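Local coordinates for A rubisco-like protein (Burkholderia fungorum, PDB 3NWR) that is a rubisco-like protein, related to the rubisco large chain, whose exact reaction is not established but which is probably an enzyme of the lyase class, at residues Val30-Val33 with Met34-Glu37; Ala115-Leu118 with Tyr119-Gly122; Ala206-Ala209 with Glu210-Arg213; Ala247-Val250 with Glu251-Gly255. All coordinates share one frame; numbering follows the deposited sequence.

Contact 1 of 4, residues Val30-Val33 with Met34-Glu37; sequences VADV and MAGE
Val33 O takes the backbone N-H of Glu37 at 2.8 Å from O to N, with the donor nearly along the C=O axis and an N-H...O angle of 165°. The same carbonyl oxygen lies against the Glu37 side chain, whose CG comes to 3.2 Å from Val33 O. With CG beside its own backbone N (chi1 -73°), the glutamate starts out next to Val33, the two side chains pointing the same way and Val33 CG1 4.1 Å from Glu37 CG; a bend at chi2 then turns its carboxylate. One residue back, Gly36 N binds Asp32 O at 2.8 Å, while Ala35 N and Met34 N reach Ala31 O and Val30 O in the same i to i+4 pattern, so four successive carbonyls, Val30 to Val33, are each bonded to the next turn. Met34 CG, beside its own N, lies 3.2 Å from Val30 O; the extended chi2 (174°) leaves SD 4.0 Å from that oxygen, and the bend at chi3 turns only the CE methyl. The end of the side chain leads away from residues 30-33, and Met34 meets Leu118 and Leu121 of the loop after helix 107-114. Asp32, on another side of the helix, holds OD1 4.2 Å from Ala35 CB and makes a salt bridge through OD2 to Arg58. The buried face of helix 27-37 lies on the antiparallel sheet: Ala31 and Met34 meet Ile94 and Ala35 meets Leu96 on strand 89-99, while Val30 touches Thr23 and Met34 touches Ile21 on strand 14-23.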
ATOM      1  N   VAL A  30     -17.176 -19.931   0.536  1.00 18.21           N
ATOM      2  CA  VAL A  30     -16.415 -18.723   0.808  1.00 17.63           C
ATOM      3  C   VAL A  30     -15.755 -18.212  -0.464  1.00 18.89           C
ATOM      4  O   VAL A  30     -15.756 -17.009  -0.720  1.00 17.89           O
ATOM      5  CB  VAL A  30     -15.389 -18.954   1.939  1.00 17.04           C
ATOM      6  CG1 VAL A  30     -14.544 -17.707   2.181  1.00 18.76           C
ATOM      7  CG2 VAL A  30     -16.128 -19.358   3.214  1.00 19.71           C
ATOM      8  N   ALA A  31     -15.214 -19.121  -1.272  1.00 17.39           N
ATOM      9  CA  ALA A  31     -14.601 -18.722  -2.535  1.00 17.80           C
ATOM     10  C   ALA A  31     -15.616 -18.004  -3.417  1.00 17.01           C
ATOM     11  O   ALA A  31     -15.292 -17.021  -4.082  1.00 18.50           O
ATOM     12  CB  ALA A  31     -14.017 -19.941  -3.256  1.00 17.76           C
ATOM     13  N   ASP A  32     -16.859 -18.471  -3.426  1.00 17.67           N
ATOM     14  CA  ASP A  32     -17.842 -17.804  -4.263  1.00 20.17           C
ATOM     15  C   ASP A  32     -18.312 -16.475  -3.664  1.00 19.43           C
ATOM     16  O   ASP A  32     -18.659 -15.548  -4.396  1.00 19.30           O
ATOM     17  CB  ASP A  32     -19.027 -18.704  -4.597  1.00 24.15           C
ATOM     18  CG  ASP A  32     -19.884 -18.126  -5.706  1.00 24.36           C
ATOM     19  OD1 ASP A  32     -19.388 -18.017  -6.852  1.00 24.77           O
ATOM     20  OD2 ASP A  32     -21.042 -17.768  -5.425  1.00 26.38           O
ATOM     21  N   VAL A  33     -18.324 -16.382  -2.336  1.00 16.70           N
ATOM     22  CA  VAL A  33     -18.535 -15.094  -1.685  1.00 16.86           C
ATOM     23  C   VAL A  33     -17.471 -14.108  -2.177  1.00 17.80           C
ATOM     24  O   VAL A  33     -17.788 -12.983  -2.564  1.00 18.08           O
ATOM     25  CB  VAL A  33     -18.476 -15.202  -0.156  1.00 17.45           C
ATOM     26  CG1 VAL A  33     -18.339 -13.815   0.468  1.00 20.43           C
ATOM     27  CG2 VAL A  33     -19.721 -15.904   0.374  1.00 19.80           C
ATOM     28  N   MET A  34     -16.213 -14.543  -2.181  1.00 17.58           N
ATOM     29  CA  MET A  34     -15.124 -13.711  -2.693  1.00 16.13           C
ATOM     30  C   MET A  34     -15.357 -13.287  -4.137  1.00 18.24           C
ATOM     31  O   MET A  34     -15.224 -12.110  -4.484  1.00 16.23           O
ATOM     32  CB  MET A  34     -13.787 -14.450  -2.580  1.00 17.12           C
ATOM     33  CG  MET A  34     -13.430 -14.806  -1.164  1.00 18.44           C
ATOM     34  SD  MET A  34     -11.944 -15.828  -1.089  1.00 23.59           S
ATOM     35  CE  MET A  34     -10.783 -14.676  -1.839  1.00 21.51           C
ATOM     36  N   ALA A  35     -15.707 -14.249  -4.984  1.00 17.22           N
ATOM     37  CA  ALA A  35     -15.948 -13.972  -6.395  1.00 16.92           C
ATOM     38  C   ALA A  35     -17.070 -12.954  -6.571  1.00 18.82           C
ATOM     39  O   ALA A  35     -16.961 -12.016  -7.371  1.00 18.07           O
ATOM     40  CB  ALA A  35     -16.282 -15.267  -7.134  1.00 18.44           C
ATOM     41  N   GLY A  36     -18.149 -13.136  -5.818  1.00 17.39           N
ATOM     42  CA  GLY A  36     -19.302 -12.261  -5.927  1.00 19.09           C
ATOM     43  C   GLY A  36     -19.010 -10.866  -5.418  1.00 19.54           C
ATOM     44  O   GLY A  36     -19.349  -9.872  -6.066  1.00 20.19           O
ATOM     45  N   GLU A  37     -18.378 -10.789  -4.252  1.00 16.78           N
ATOM     46  CA  GLU A  37     -18.105  -9.496  -3.638  1.00 20.72           C
ATOM     47  C   GLU A  37     -17.177  -8.635  -4.482  1.00 20.31           C
ATOM     48  O   GLU A  37     -17.311  -7.412  -4.499  1.00 19.67           O
ATOM     49  CB  GLU A  37     -17.528  -9.679  -2.235  1.00 19.98           C
ATOM     50  CG  GLU A  37     -18.567 -10.146  -1.239  1.00 22.71           C
ATOM     51  CD  GLU A  37     -19.692  -9.141  -1.101  1.00 29.68           C
ATOM     52  OE1 GLU A  37     -19.418  -8.021  -0.616  1.00 35.44           O
ATOM     53  OE2 GLU A  37     -20.835  -9.461  -1.496  1.00 34.57           O
TER

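Contact 2 of 4, residues Ala115-Leu118 with Tyr119-Gly122; sequences AGNL and YDLG
Asn117 O receives the backbone N-H of Asp120 at 2.9 Å from O to N, the donor standing above the carbonyl plane, 53° out of it, as befits a tight i to i+3 turn. A water bridges from just before this turn to its end, donating to Gly116 O and to Asp120 OD2, each 2.7 Å from the water oxygen. This fastens one carboxylate oxygen to the residue before the turn; the other, OD1, is held by Gln327 of the second subunit. Next along, Leu121 N makes a weak bond of 3.4 Å to Leu118 O. The amide of Asn117 and the carboxylate of Asp120 stand with their planes 73° apart. Tyr119 swings its ring back along the chain, CG lying beside its own N (chi1 -60°), which carries CD2 to 3.3 Å from Gly116 O. Farther out, Ala115 CB sits at the ring edge, near its plane, 3.6 Å from Tyr119 CE2, and the tyrosine hydroxyl is hydrogen-bonded to Gly298 O. Leu118 and Leu121 extend side by side, their CD2 and CD1 atoms 4.0 Å apart, and both touch Met34 of helix 27-37. Across the dimer interface, Arg293 of the second subunit binds Tyr119 O, and Trp264 of that subunit packs on Ala115. Gly116, with positive phi, is where the chain leaves helix 107-114; the 3-10 turn 117-120 follows and leads toward strand 126-133. It is a helix-to-strand connection in the rubisco-type N-terminal domain, placed against the catalytic-domain residues of a partner subunit, as in rubisco large-chain dimers.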
ATOM      1  N   ALA A 115      -7.386  -7.682  -4.914  1.00 14.06           N
ATOM      2  CA  ALA A 115      -6.962  -7.686  -3.523  1.00 14.43           C
ATOM      3  C   ALA A 115      -8.064  -7.027  -2.679  1.00 22.17           C
ATOM      4  O   ALA A 115      -8.897  -7.713  -2.079  1.00 20.45           O
ATOM      5  CB  ALA A 115      -5.593  -7.021  -3.374  1.00 15.75           C
ATOM      6  N   GLY A 116      -8.090  -5.708  -2.676  1.00 17.47           N
ATOM      7  CA  GLY A 116      -9.138  -4.934  -2.030  1.00 12.29           C
ATOM      8  C   GLY A 116      -9.739  -5.441  -0.729  1.00 15.47           C
ATOM      9  O   GLY A 116      -9.018  -5.826   0.191  1.00 17.96           O
ATOM     10  N   ASN A 117     -11.071  -5.419  -0.664  1.00 14.93           N
ATOM     11  CA  ASN A 117     -11.820  -5.763   0.543  1.00 17.69           C
ATOM     12  C   ASN A 117     -11.795  -7.258   0.876  1.00 16.58           C
ATOM     13  O   ASN A 117     -12.294  -7.651   1.923  1.00 14.94           O
ATOM     14  CB  ASN A 117     -13.289  -5.305   0.422  1.00 19.64           C
ATOM     15  CG  ASN A 117     -13.534  -3.872   0.915  1.00 23.31           C
ATOM     16  OD1 ASN A 117     -12.618  -3.162   1.341  1.00 23.15           O
ATOM     17  ND2 ASN A 117     -14.806  -3.454   0.869  1.00 26.14           N
ATOM     18  N   LEU A 118     -11.222  -8.090   0.004  1.00 16.71           N
ATOM     19  CA  LEU A 118     -11.179  -9.534   0.272  1.00 14.64           C
ATOM     20  C   LEU A 118     -10.546  -9.841   1.618  1.00 16.54           C
ATOM     21  O   LEU A 118     -10.920 -10.801   2.292  1.00 16.22           O
ATOM     22  CB  LEU A 118     -10.395 -10.274  -0.809  1.00 18.08           C
ATOM     23  CG  LEU A 118     -11.058 -10.435  -2.165  1.00 22.45           C
ATOM     24  CD1 LEU A 118     -10.083 -11.117  -3.129  1.00 21.98           C
ATOM     25  CD2 LEU A 118     -12.329 -11.244  -2.005  1.00 23.30           C
ATOM     26  N   TYR A 119      -9.563  -9.031   2.003  1.00 15.54           N
ATOM     27  CA  TYR A 119      -8.840  -9.273   3.237  1.00 12.57           C
ATOM     28  C   TYR A 119      -9.713  -9.098   4.466  1.00 15.29           C
ATOM     29  O   TYR A 119      -9.387  -9.615   5.528  1.00 16.65           O
ATOM     30  CB  TYR A 119      -7.610  -8.364   3.333  1.00 15.12           C
ATOM     31  CG  TYR A 119      -6.654  -8.603   2.192  1.00 11.71           C
ATOM     32  CD1 TYR A 119      -5.928  -9.785   2.112  1.00 11.88           C
ATOM     33  CD2 TYR A 119      -6.518  -7.673   1.181  1.00 13.66           C
ATOM     34  CE1 TYR A 119      -5.075 -10.025   1.054  1.00 11.95           C
ATOM     35  CE2 TYR A 119      -5.656  -7.890   0.130  1.00 14.20           C
ATOM     36  CZ  TYR A 119      -4.945  -9.073   0.070  1.00 12.55           C
ATOM     37  OH  TYR A 119      -4.088  -9.286  -0.971  1.00 14.39           O
ATOM     38  N   ASP A 120     -10.820  -8.376   4.316  1.00 13.32           N
ATOM     39  CA  ASP A 120     -11.667  -8.031   5.464  1.00 14.59           C
ATOM     40  C   ASP A 120     -12.867  -8.947   5.663  1.00 16.10           C
ATOM     41  O   ASP A 120     -13.644  -8.744   6.597  1.00 15.08           O
ATOM     42  CB  ASP A 120     -12.194  -6.600   5.314  1.00 13.38           C
ATOM     43  CG  ASP A 120     -11.090  -5.564   5.311  1.00 20.00           C
ATOM     44  OD1 ASP A 120     -10.326  -5.508   6.296  1.00 19.99           O
ATOM     45  OD2 ASP A 120     -11.021  -4.790   4.332  1.00 21.82           O
ATOM     46  N   LEU A 121     -13.050  -9.914   4.772  1.00 15.19           N
ATOM     47  CA  LEU A 121     -14.270 -10.725   4.797  1.00 15.91           C
ATOM     48  C   LEU A 121     -14.495 -11.378   6.150  1.00 15.39           C
ATOM     49  O   LEU A 121     -13.580 -11.953   6.731  1.00 15.63           O
ATOM     50  CB  LEU A 121     -14.235 -11.798   3.703  1.00 17.62           C
ATOM     51  CG  LEU A 121     -14.243 -11.309   2.253  1.00 19.81           C
ATOM     52  CD1 LEU A 121     -14.108 -12.491   1.324  1.00 22.63           C
ATOM     53  CD2 LEU A 121     -15.512 -10.549   1.935  1.00 25.11           C
ATOM     54  N   GLY A 122     -15.731 -11.296   6.636  1.00 16.67           N
ATOM     55  CA  GLY A 122     -16.076 -11.912   7.904  1.00 16.30           C
ATOM     56  C   GLY A 122     -15.955 -13.421   7.857  1.00 16.06           C
ATOM     57  O   GLY A 122     -15.817 -14.071   8.894  1.00 16.36           O
TER
HETATM   58  O   HOH W   1      -8.880  -4.831   2.744  1.00 18.64           O

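Contact 3 of 4, residues Ala206-Ala209 with Glu210-Arg213; sequences APLA and ERVR
Arg211 NH1 reaches back to Ala206 O, 2.9 Å away, at the N-terminal end of helix 208-226 in the TIM-barrel catalytic domain. The oxygen lies in the guanidinium plane, at its edge, and the nitrogen approaches almost straight down the Ala206 carbonyl, although the angle at the hydrogen is only 136°. The side chain starts opposite the backbone nitrogen (chi1 -168°) and bends at chi3, bringing the guanidinium back over the first turn; NH2 then comes within 3.5 Å of Leu208 CD2, the two side chains crossing at a slant. Pro207 occupies the N-cap position, and its O accepts Arg211 N at 2.8 Å; Leu208 O and Ala209 O likewise accept Val212 N and Arg213 N. Beside these bonds Leu208 and Val212 run side by side, with CD1 to CG2 at 3.7 Å. The Glu210 carboxylate rests against the proline ring, OE2 3.8 Å from Pro207 CG. In the next shell, Asp196 forms a salt bridge with Arg211 NH2 and Ala201 O binds NH1, so the guanidinium ties the helix start to the chain just beyond the carboxylated Lys195. Arg211 touches Thr179 of helix 176-189, and Leu208 touches His246 of helix 240-252. Beside Leu249 of that helix, the exposed Arg213, extended from CG to NE, slants outward and back toward the helix start, NH1 3.4 Å from Ala209 CB.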
ATOM      1  N   ALA A 206      20.115  17.646   2.687  1.00 19.98           N
ATOM      2  CA  ALA A 206      20.622  17.549   1.328  1.00 18.81           C
ATOM      3  C   ALA A 206      19.437  17.487   0.383  1.00 18.71           C
ATOM      4  O   ALA A 206      19.114  16.425  -0.146  1.00 18.24           O
ATOM      5  CB  ALA A 206      21.498  16.311   1.170  1.00 15.64           C
ATOM      6  N   PRO A 207      18.774  18.632   0.175  1.00 17.16           N
ATOM      7  CA  PRO A 207      17.575  18.673  -0.660  1.00 17.21           C
ATOM      8  C   PRO A 207      17.851  18.076  -2.027  1.00 18.37           C
ATOM      9  O   PRO A 207      18.952  18.195  -2.567  1.00 18.52           O
ATOM     10  CB  PRO A 207      17.274  20.172  -0.773  1.00 19.56           C
ATOM     11  CG  PRO A 207      17.866  20.752   0.473  1.00 22.52           C
ATOM     12  CD  PRO A 207      19.121  19.961   0.709  1.00 20.83           C
ATOM     13  N   LEU A 208      16.832  17.429  -2.567  1.00 18.65           N
ATOM     14  CA  LEU A 208      16.933  16.720  -3.826  1.00 20.20           C
ATOM     15  C   LEU A 208      17.657  17.540  -4.887  1.00 20.35           C
ATOM     16  O   LEU A 208      18.601  17.055  -5.520  1.00 23.52           O
ATOM     17  CB  LEU A 208      15.534  16.333  -4.289  1.00 20.91           C
ATOM     18  CG  LEU A 208      15.354  15.394  -5.480  1.00 24.99           C
ATOM     19  CD1 LEU A 208      15.613  16.120  -6.795  1.00 21.32           C
ATOM     20  CD2 LEU A 208      16.224  14.157  -5.329  1.00 21.88           C
ATOM     21  N   ALA A 209      17.234  18.787  -5.076  1.00 20.12           N
ATOM     22  CA  ALA A 209      17.817  19.622  -6.118  1.00 24.09           C
ATOM     23  C   ALA A 209      19.331  19.784  -5.950  1.00 22.26           C
ATOM     24  O   ALA A 209      20.094  19.512  -6.880  1.00 24.11           O
ATOM     25  CB  ALA A 209      17.129  20.975  -6.172  1.00 26.47           C
ATOM     26  N   GLU A 210      19.763  20.202  -4.762  1.00 18.94           N
ATOM     27  CA  GLU A 210      21.187  20.375  -4.486  1.00 18.74           C
ATOM     28  C   GLU A 210      21.948  19.058  -4.593  1.00 18.61           C
ATOM     29  O   GLU A 210      23.058  19.015  -5.113  1.00 18.32           O
ATOM     30  CB  GLU A 210      21.407  20.938  -3.083  1.00 24.50           C
ATOM     31  CG  GLU A 210      20.791  22.296  -2.823  1.00 29.91           C
ATOM     32  CD  GLU A 210      21.019  22.749  -1.392  1.00 35.17           C
ATOM     33  OE1 GLU A 210      22.042  22.344  -0.793  1.00 38.70           O
ATOM     34  OE2 GLU A 210      20.178  23.506  -0.866  1.00 40.47           O
ATOM     35  N   ARG A 211      21.350  17.988  -4.082  1.00 17.36           N
ATOM     36  CA  ARG A 211      22.013  16.696  -4.080  1.00 16.80           C
ATOM     37  C   ARG A 211      22.236  16.183  -5.503  1.00 15.83           C
ATOM     38  O   ARG A 211      23.321  15.700  -5.826  1.00 15.34           O
ATOM     39  CB  ARG A 211      21.208  15.689  -3.249  1.00 15.59           C
ATOM     40  CG  ARG A 211      21.954  14.399  -2.953  1.00 18.16           C
ATOM     41  CD  ARG A 211      21.220  13.536  -1.938  1.00 18.15           C
ATOM     42  NE  ARG A 211      20.130  12.759  -2.525  1.00 16.97           N
ATOM     43  CZ  ARG A 211      18.838  13.048  -2.395  1.00 15.55           C
ATOM     44  NH1 ARG A 211      18.449  14.131  -1.725  1.00 14.03           N
ATOM     45  NH2 ARG A 211      17.926  12.260  -2.959  1.00 16.97           N
ATOM     46  N   VAL A 212      21.216  16.293  -6.351  1.00 16.20           N
ATOM     47  CA  VAL A 212      21.342  15.839  -7.734  1.00 14.70           C
ATOM     48  C   VAL A 212      22.428  16.619  -8.465  1.00 17.15           C
ATOM     49  O   VAL A 212      23.271  16.033  -9.137  1.00 16.92           O
ATOM     50  CB  VAL A 212      20.011  15.949  -8.509  1.00 16.01           C
ATOM     51  CG1 VAL A 212      20.232  15.695  -9.996  1.00 16.71           C
ATOM     52  CG2 VAL A 212      18.981  14.962  -7.947  1.00 16.32           C
ATOM     53  N   ARG A 213      22.397  17.944  -8.333  1.00 19.35           N
ATOM     54  CA  ARG A 213      23.408  18.770  -8.989  1.00 19.07           C
ATOM     55  C   ARG A 213      24.835  18.455  -8.524  1.00 18.55           C
ATOM     56  O   ARG A 213      25.741  18.295  -9.347  1.00 19.67           O
ATOM     57  CB  ARG A 213      23.090  20.257  -8.805  1.00 18.94           C
ATOM     58  CG  ARG A 213      21.797  20.696  -9.452  1.00 21.43           C
ATOM     59  CD  ARG A 213      21.600  22.194  -9.261  1.00 23.53           C
ATOM     60  NE  ARG A 213      20.539  22.707 -10.118  1.00 31.53           N
ATOM     61  CZ  ARG A 213      19.305  22.963  -9.702  1.00 30.40           C
ATOM     62  NH1 ARG A 213      18.981  22.759  -8.437  1.00 30.19           N
ATOM     63  NH2 ARG A 213      18.397  23.428 -10.549  1.00 38.86           N
TER

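Contact 4 of 4, residues Ala247-Val250 with Glu251-Gly255; sequences AELV and EREGG
A Schellman motif ends helix 240-252 here: Val250 O accepts Gly255 N at 2.8 Å, and Gly254 N returns to Glu251 O at 3.0 Å. Gly254 is the C-prime residue, its positive phi reversing the chain, and Gly255 then passes close to Val250, with CA 3.9 Å from Val250 CG1. Val250 O also receives a weak bond from Glu253 N, whose main acceptor is Leu249 O at 2.9 Å. Ahead of this cap, Ala247 O and Glu248 O take the N-H groups of Glu251 and Arg252. On the exposed side, Arg252 folds back along the helix: CG lies beside its own N (chi1 -79°) and a bend at chi3 lays one guanidinium face over the backbone, with Glu248 O and Leu249 CA both beneath that face toward its rim. NH1 comes 3.5 Å from Glu248 CB and forms a long salt bridge of 3.7 Å to Glu248 OE1, which sits at the guanidinium edge although the carboxylate plane is turned 84° from it. A water joins the extended Glu251 side chain to the helix, donating to OE1 and weakly to Ala247 O. Leu249 and Glu253 run alongside each other, CD1 to CG 3.8 Å, and Glu253 OE1 continues to a salt bridge with Arg220. The cap belongs to the beta-alpha-beta unit of strand 233-235, helix 240-252 and strand 257-261; Leu249 and Val250 pack on helix 208-226, and Ala247 meets Ile236 and Thr277 in neighbouring loops.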
ATOM      1  N   ALA A 247      12.352  14.401 -11.576  1.00 13.59           N
ATOM      2  CA  ALA A 247      12.816  13.552 -12.669  1.00 13.09           C
ATOM      3  C   ALA A 247      13.348  14.391 -13.831  1.00 14.02           C
ATOM      4  O   ALA A 247      14.350  14.025 -14.465  1.00 15.03           O
ATOM      5  CB  ALA A 247      11.692  12.613 -13.131  1.00 15.13           C
ATOM      6  N   GLU A 248      12.690  15.514 -14.104  1.00 15.34           N
ATOM      7  CA  GLU A 248      13.164  16.434 -15.137  1.00 15.37           C
ATOM      8  C   GLU A 248      14.553  16.955 -14.785  1.00 16.87           C
ATOM      9  O   GLU A 248      15.433  17.026 -15.645  1.00 15.64           O
ATOM     10  CB  GLU A 248      12.202  17.610 -15.303  1.00 17.89           C
ATOM     11  CG  GLU A 248      10.855  17.252 -15.894  1.00 22.96           C
ATOM     12  CD  GLU A 248       9.963  18.473 -16.020  1.00 35.37           C
ATOM     13  OE1 GLU A 248      10.512  19.587 -16.190  1.00 40.62           O
ATOM     14  OE2 GLU A 248       8.726  18.322 -15.947  1.00 37.63           O
ATOM     15  N   LEU A 249      14.759  17.309 -13.522  1.00 14.73           N
ATOM     16  CA  LEU A 249      16.071  17.790 -13.081  1.00 14.18           C
ATOM     17  C   LEU A 249      17.144  16.712 -13.228  1.00 14.61           C
ATOM     18  O   LEU A 249      18.238  16.975 -13.719  1.00 16.34           O
ATOM     19  CB  LEU A 249      16.028  18.281 -11.631  1.00 17.86           C
ATOM     20  CG  LEU A 249      17.398  18.664 -11.064  1.00 16.51           C
ATOM     21  CD1 LEU A 249      17.962  19.890 -11.801  1.00 19.47           C
ATOM     22  CD2 LEU A 249      17.333  18.911  -9.568  1.00 23.31           C
ATOM     23  N   VAL A 250      16.834  15.488 -12.799  1.00 13.40           N
ATOM     24  CA  VAL A 250      17.800  14.404 -12.922  1.00 12.95           C
ATOM     25  C   VAL A 250      18.215  14.251 -14.380  1.00 15.25           C
ATOM     26  O   VAL A 250      19.404  14.113 -14.680  1.00 15.94           O
ATOM     27  CB  VAL A 250      17.262  13.070 -12.334  1.00 13.05           C
ATOM     28  CG1 VAL A 250      18.210  11.908 -12.655  1.00 12.83           C
ATOM     29  CG2 VAL A 250      17.098  13.191 -10.825  1.00 14.94           C
ATOM     30  N   GLU A 251      17.248  14.294 -15.290  1.00 14.56           N
ATOM     31  CA  GLU A 251      17.564  14.173 -16.712  1.00 14.58           C
ATOM     32  C   GLU A 251      18.425  15.335 -17.202  1.00 16.24           C
ATOM     33  O   GLU A 251      19.413  15.130 -17.922  1.00 15.40           O
ATOM     34  CB  GLU A 251      16.296  14.054 -17.562  1.00 16.04           C
ATOM     35  CG  GLU A 251      16.576  13.936 -19.050  1.00 15.58           C
ATOM     36  CD  GLU A 251      15.323  13.739 -19.875  1.00 19.35           C
ATOM     37  OE1 GLU A 251      14.210  13.695 -19.299  1.00 20.52           O
ATOM     38  OE2 GLU A 251      15.451  13.626 -21.115  1.00 18.42           O
ATOM     39  N   ARG A 252      18.056  16.552 -16.813  1.00 14.12           N
ATOM     40  CA  ARG A 252      18.805  17.733 -17.245  1.00 16.14           C
ATOM     41  C   ARG A 252      20.255  17.690 -16.782  1.00 17.34           C
ATOM     42  O   ARG A 252      21.163  18.174 -17.471  1.00 19.62           O
ATOM     43  CB  ARG A 252      18.130  19.006 -16.733  1.00 17.98           C
ATOM     44  CG  ARG A 252      16.922  19.427 -17.545  1.00 28.09           C
ATOM     45  CD  ARG A 252      16.550  20.882 -17.262  1.00 37.87           C
ATOM     46  NE  ARG A 252      16.302  21.123 -15.842  1.00 36.45           N
ATOM     47  CZ  ARG A 252      15.133  20.909 -15.243  1.00 30.88           C
ATOM     48  NH1 ARG A 252      14.103  20.447 -15.940  1.00 36.04           N
ATOM     49  NH2 ARG A 252      14.994  21.158 -13.950  1.00 25.82           N
ATOM     50  N   GLU A 253      20.475  17.103 -15.611  1.00 15.36           N
ATOM     51  CA  GLU A 253      21.804  17.012 -15.023  1.00 16.12           C
ATOM     52  C   GLU A 253      22.590  15.796 -15.521  1.00 15.12           C
ATOM     53  O   GLU A 253      23.673  15.512 -15.022  1.00 18.17           O
ATOM     54  CB  GLU A 253      21.701  17.019 -13.500  1.00 16.77           C
ATOM     55  CG  GLU A 253      21.224  18.352 -12.948  1.00 16.83           C
ATOM     56  CD  GLU A 253      22.278  19.440 -13.079  1.00 22.58           C
ATOM     57  OE1 GLU A 253      23.475  19.121 -12.945  1.00 24.89           O
ATOM     58  OE2 GLU A 253      21.906  20.608 -13.306  1.00 29.73           O
ATOM     59  N   GLY A 254      22.047  15.103 -16.521  1.00 14.82           N
ATOM     60  CA  GLY A 254      22.750  13.991 -17.144  1.00 15.93           C
ATOM     61  C   GLY A 254      22.578  12.642 -16.476  1.00 14.24           C
ATOM     62  O   GLY A 254      23.328  11.700 -16.751  1.00 13.77           O
ATOM     63  N   GLY A 255      21.593  12.542 -15.590  1.00 14.08           N
ATOM     64  CA  GLY A 255      21.330  11.284 -14.907  1.00 12.32           C
ATOM     65  C   GLY A 255      20.682  10.261 -15.816  1.00 12.24           C
ATOM     66  O   GLY A 255      20.292  10.565 -16.941  1.00 15.29           O
TER
HETATM   67  O   HOH W   2      13.229  12.895 -16.773  1.00 19.60           O

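How the contacts relate
Following the chain from the N terminus, the four contacts come in series, each within one continuous stretch, so none encloses or crosses another. Contact 1 spans turns of helix 27-37 and contact 2 closes a 3-10 turn after helix 107-114; they meet where Met34 CG lies 3.5 Å from Leu121 CD1, joining two parts of the N-terminal domain. Contact 3 begins helix 208-226 and contact 4 ends helix 240-252, neighbouring helices of the barrel that pack through Ala209 CA and Leu249 CD2, 3.6 Å apart. The two pairs are well separated: centres of contacts 1 and 3 stand about 50 Å apart, on opposite sides of the chain's centre.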